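Local coordinates for protein alkylhalidase CmlS (Streptomyces venezuelae, PDB 3I3L) that probably halogenates a precursor in chloramphenicol biosynthesis, as a flavin-dependent halogenase with a covalently attached FAD, at residues G327-L330 with A331-A335. Numbering follows the deposited sequence.
Sequences GVHL and ASQSA. With FAD (flavin-adenine dinucleotide), chain B.
G327-L330 and A331-A335 meet as successive turns in a largely buried contact within helix 327-347, whose first turn faces the FAD. Four i to i+4 backbone bonds define it: A331, S332, Q333 and S334 donate to the carbonyls of G327, V328, H329 and L330, the straightest being Q333 N to H329 O (165°). Two serines add a second bond to a carbonyl already in use. S332 OG donates to V328 O at 3.0 Å, approaching from the face of the carbonyl plane opposite to that used by S332 N; the hydroxyl is brought there by a chi1 of -66°, beside its own backbone N. An alanine here would probably leave V328 O with its backbone donor alone and open a small gap beside V328 CG1, 4.1 Å from the hydroxyl oxygen. S334 OG also donates to L330 O at 3.0 Å, from a different rotamer, and hydrogen-bonds to G314 N. Within the FAD-binding domain of this halogenase, the helix start lies against the isoalloxazine: V328 N donates to FAD O2 at 2.8 Å (166°), where the partial positive charge of the helix N-terminus would be expected to polarise that carbonyl. G327 CA comes within 3.3 Å of FAD O3', and a CB there would clash with this hydroxyl. A331 CB stands 3.8 Å from FAD O5' and packs on A34 of helix 33-44, near what appears to be a Rossmann-type GxGxxG motif. Away from the cofactor, Q333 reaches back in extended form until OE1 is 3.0 Å from H329 NE2, amide and imidazole nearly perpendicular, while Q333 NE2 lies alongside L330 CD2.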
ATOM      1  N   GLY A 327       3.952   1.948  -3.075  1.00 24.16           N
ATOM      2  CA  GLY A 327       5.275   1.326  -2.838  1.00 23.05           C
ATOM      3  C   GLY A 327       5.975   1.939  -1.610  1.00 20.89           C
ATOM      4  O   GLY A 327       6.430   1.211  -0.762  1.00 21.91           O
ATOM      5  N   VAL A 328       6.133   3.263  -1.598  1.00 19.34           N
ATOM      6  CA  VAL A 328       6.783   3.961  -0.493  1.00 22.50           C
ATOM      7  C   VAL A 328       5.986   3.818   0.791  1.00 21.39           C
ATOM      8  O   VAL A 328       6.537   3.688   1.876  1.00 21.92           O
ATOM      9  CB  VAL A 328       7.053   5.449  -0.819  1.00 23.15           C
ATOM     10  CG1 VAL A 328       7.651   6.197   0.456  1.00 21.98           C
ATOM     11  CG2 VAL A 328       8.005   5.543  -1.995  1.00 20.53           C
ATOM     12  N   HIS A 329       4.677   3.816   0.665  1.00 22.59           N
ATOM     13  CA  HIS A 329       3.840   3.556   1.820  1.00 25.02           C
ATOM     14  C   HIS A 329       4.099   2.183   2.456  1.00 24.83           C
ATOM     15  O   HIS A 329       4.235   2.044   3.685  1.00 26.26           O
ATOM     16  CB  HIS A 329       2.338   3.676   1.493  1.00 23.33           C
ATOM     17  CG  HIS A 329       1.484   3.324   2.663  1.00 25.88           C
ATOM     18  ND1 HIS A 329       1.459   4.098   3.812  1.00 28.28           N
ATOM     19  CD2 HIS A 329       0.670   2.260   2.898  1.00 27.09           C
ATOM     20  CE1 HIS A 329       0.665   3.522   4.697  1.00 31.04           C
ATOM     21  NE2 HIS A 329       0.164   2.418   4.162  1.00 32.45           N
ATOM     22  N   LEU A 330       4.139   1.149   1.649  1.00 23.84           N
ATOM     23  CA  LEU A 330       4.414  -0.208   2.215  1.00 22.65           C
ATOM     24  C   LEU A 330       5.849  -0.306   2.708  1.00 21.46           C
ATOM     25  O   LEU A 330       6.103  -0.964   3.710  1.00 23.50           O
ATOM     26  CB  LEU A 330       4.136  -1.266   1.191  1.00 22.37           C
ATOM     27  CG  LEU A 330       2.650  -1.484   0.880  1.00 29.50           C
ATOM     28  CD1 LEU A 330       2.508  -2.515  -0.218  1.00 23.35           C
ATOM     29  CD2 LEU A 330       1.928  -1.981   2.145  1.00 32.14           C
ATOM     30  N   ALA A 331       6.793   0.383   2.064  1.00 19.94           N
ATOM     31  CA  ALA A 331       8.161   0.415   2.618  1.00 20.97           C
ATOM     32  C   ALA A 331       8.142   1.057   4.042  1.00 23.08           C
ATOM     33  O   ALA A 331       8.798   0.575   4.945  1.00 21.83           O
ATOM     34  CB  ALA A 331       9.113   1.229   1.713  1.00 21.10           C
ATOM     35  N   SER A 332       7.378   2.135   4.210  1.00 22.34           N
ATOM     36  CA  SER A 332       7.347   2.904   5.482  1.00 23.28           C
ATOM     37  C   SER A 332       6.646   2.127   6.537  1.00 22.86           C
ATOM     38  O   SER A 332       7.119   2.032   7.680  1.00 26.80           O
ATOM     39  CB  SER A 332       6.613   4.227   5.262  1.00 22.20           C
ATOM     40  OG  SER A 332       7.402   5.023   4.373  1.00 25.29           O
ATOM     41  N   GLN A 333       5.514   1.566   6.189  1.00 21.25           N
ATOM     42  CA  GLN A 333       4.701   0.826   7.143  1.00 23.18           C
ATOM     43  C   GLN A 333       5.388  -0.410   7.611  1.00 21.37           C
ATOM     44  O   GLN A 333       5.344  -0.724   8.802  1.00 23.06           O
ATOM     45  CB  GLN A 333       3.354   0.507   6.512  1.00 24.91           C
ATOM     46  CG  GLN A 333       2.550  -0.659   7.092  1.00 33.61           C
ATOM     47  CD  GLN A 333       1.307  -1.023   6.200  1.00 49.07           C
ATOM     48  OE1 GLN A 333       0.595  -0.091   5.726  1.00 51.28           O
ATOM     49  NE2 GLN A 333       1.033  -2.378   5.983  1.00 48.02           N
ATOM     50  N   SER A 334       6.029  -1.144   6.703  1.00 20.90           N
ATOM     51  CA  SER A 334       6.674  -2.389   7.101  1.00 18.48           C
ATOM     52  C   SER A 334       7.907  -2.036   7.918  1.00 17.39           C
ATOM     53  O   SER A 334       8.287  -2.776   8.805  1.00 19.74           O
ATOM     54  CB  SER A 334       7.038  -3.285   5.881  1.00 17.78           C
ATOM     55  OG  SER A 334       8.074  -2.741   5.036  1.00 16.90           O
ATOM     56  N   ALA A 335       8.548  -0.910   7.592  1.00 17.97           N
ATOM     57  CA  ALA A 335       9.761  -0.482   8.308  1.00 20.34           C
ATOM     58  C   ALA A 335       9.408  -0.191   9.749  1.00 22.21           C
ATOM     59  O   ALA A 335      10.081  -0.673  10.667  1.00 23.97           O
ATOM     60  CB  ALA A 335      10.392   0.800   7.623  1.00 20.41           C
TER
HETATM   61  PA  FAD B 600      14.547   1.557  -2.553  1.00 22.91           P
HETATM   62  O1A FAD B 600      14.981   0.822  -3.800  1.00 23.40           O
HETATM   63  O2A FAD B 600      13.869   2.867  -2.754  1.00 26.26           O
HETATM   64  O5B FAD B 600      15.865   1.765  -1.611  1.00 28.34           O
HETATM   65  C5B FAD B 600      16.774   0.702  -1.408  1.00 26.26           C
HETATM   66  C4B FAD B 600      18.219   1.214  -1.213  1.00 24.76           C
HETATM   67  O4B FAD B 600      19.048   0.067  -0.909  1.00 25.06           O
HETATM   68  C3B FAD B 600      18.795   1.847  -2.457  1.00 27.75           C
HETATM   69  O3B FAD B 600      19.152   3.169  -2.190  1.00 28.16           O
HETATM   70  C2B FAD B 600      20.040   1.010  -2.786  1.00 29.50           C
HETATM   71  O2B FAD B 600      21.124   1.823  -3.112  1.00 32.68           O
HETATM   72  C1B FAD B 600      20.314   0.248  -1.499  1.00 25.25           C
HETATM   73  N9A FAD B 600      20.940  -1.057  -1.602  1.00 28.90           N
HETATM   74  C8A FAD B 600      20.614  -2.071  -2.454  1.00 29.05           C
HETATM   75  N7A FAD B 600      21.417  -3.126  -2.197  1.00 29.98           N
HETATM   76  C5A FAD B 600      22.313  -2.776  -1.245  1.00 28.89           C
HETATM   77  C6A FAD B 600      23.349  -3.468  -0.643  1.00 28.67           C
HETATM   78  N6A FAD B 600      23.616  -4.718  -0.972  1.00 26.64           N
HETATM   79  N1A FAD B 600      24.051  -2.835   0.347  1.00 31.62           N
HETATM   80  C2A FAD B 600      23.781  -1.540   0.715  1.00 24.68           C
HETATM   81  N3A FAD B 600      22.751  -0.880   0.120  1.00 27.36           N
HETATM   82  C4A FAD B 600      22.022  -1.484  -0.846  1.00 28.32           C
HETATM   83  N1  FAD B 600       6.103   4.041  -5.177  1.00 24.52           N
HETATM   84  C2  FAD B 600       5.277   5.048  -4.706  1.00 25.22           C
HETATM   85  O2  FAD B 600       5.080   5.102  -3.499  1.00 28.21           O
HETATM   86  N3  FAD B 600       4.681   5.940  -5.558  1.00 23.49           N
HETATM   87  C4  FAD B 600       4.890   5.862  -6.909  1.00 26.99           C
HETATM   88  O4  FAD B 600       4.341   6.719  -7.675  1.00 30.83           O
HETATM   89  C4X FAD B 600       5.693   4.831  -7.399  1.00 26.78           C
HETATM   90  N5  FAD B 600       5.937   4.734  -8.742  1.00 26.06           N
HETATM   91  C5X FAD B 600       6.815   3.780  -9.204  1.00 24.75           C
HETATM   92  C6  FAD B 600       7.061   3.665 -10.579  1.00 24.65           C
HETATM   93  C7  FAD B 600       7.877   2.660 -11.041  1.00 28.65           C
HETATM   94  C7M FAD B 600       8.179   2.520 -12.514  1.00 30.27           C
HETATM   95  C8  FAD B 600       8.481   1.815 -10.116  1.00 31.68           C
HETATM   96  C8M FAD B 600       9.444   0.786 -10.557  1.00 29.10           C
HETATM   97  C9  FAD B 600       8.213   1.888  -8.745  1.00 27.49           C
HETATM   98  C9A FAD B 600       7.368   2.900  -8.314  1.00 24.94           C
HETATM   99  N10 FAD B 600       7.164   3.000  -6.968  1.00 22.58           N
HETATM  100  C10 FAD B 600       6.299   3.919  -6.508  1.00 23.96           C
HETATM  101  C1' FAD B 600       7.725   1.900  -6.133  1.00 21.76           C
HETATM  102  C2' FAD B 600       8.634   2.470  -5.070  1.00 22.77           C
HETATM  103  O2' FAD B 600       9.528   3.307  -5.685  1.00 26.99           O
HETATM  104  C3' FAD B 600       9.342   1.456  -4.211  1.00 24.44           C
HETATM  105  O3' FAD B 600       8.386   0.660  -3.546  1.00 22.10           O
HETATM  106  C4' FAD B 600      10.213   2.164  -3.120  1.00 23.57           C
HETATM  107  O4' FAD B 600      11.304   2.839  -3.683  1.00 21.84           O
HETATM  108  C5' FAD B 600      10.785   1.122  -2.169  1.00 19.55           C
HETATM  109  O5' FAD B 600      11.505   1.740  -1.143  1.00 23.74           O
HETATM  110  P   FAD B 600      12.653   0.868  -0.498  1.00 21.58           P
HETATM  111  O1P FAD B 600      12.126  -0.520  -0.206  1.00 20.89           O
HETATM  112  O2P FAD B 600      13.311   1.652   0.633  1.00 28.18           O
HETATM  113  O3P FAD B 600      13.692   0.553  -1.697  1.00 20.22           O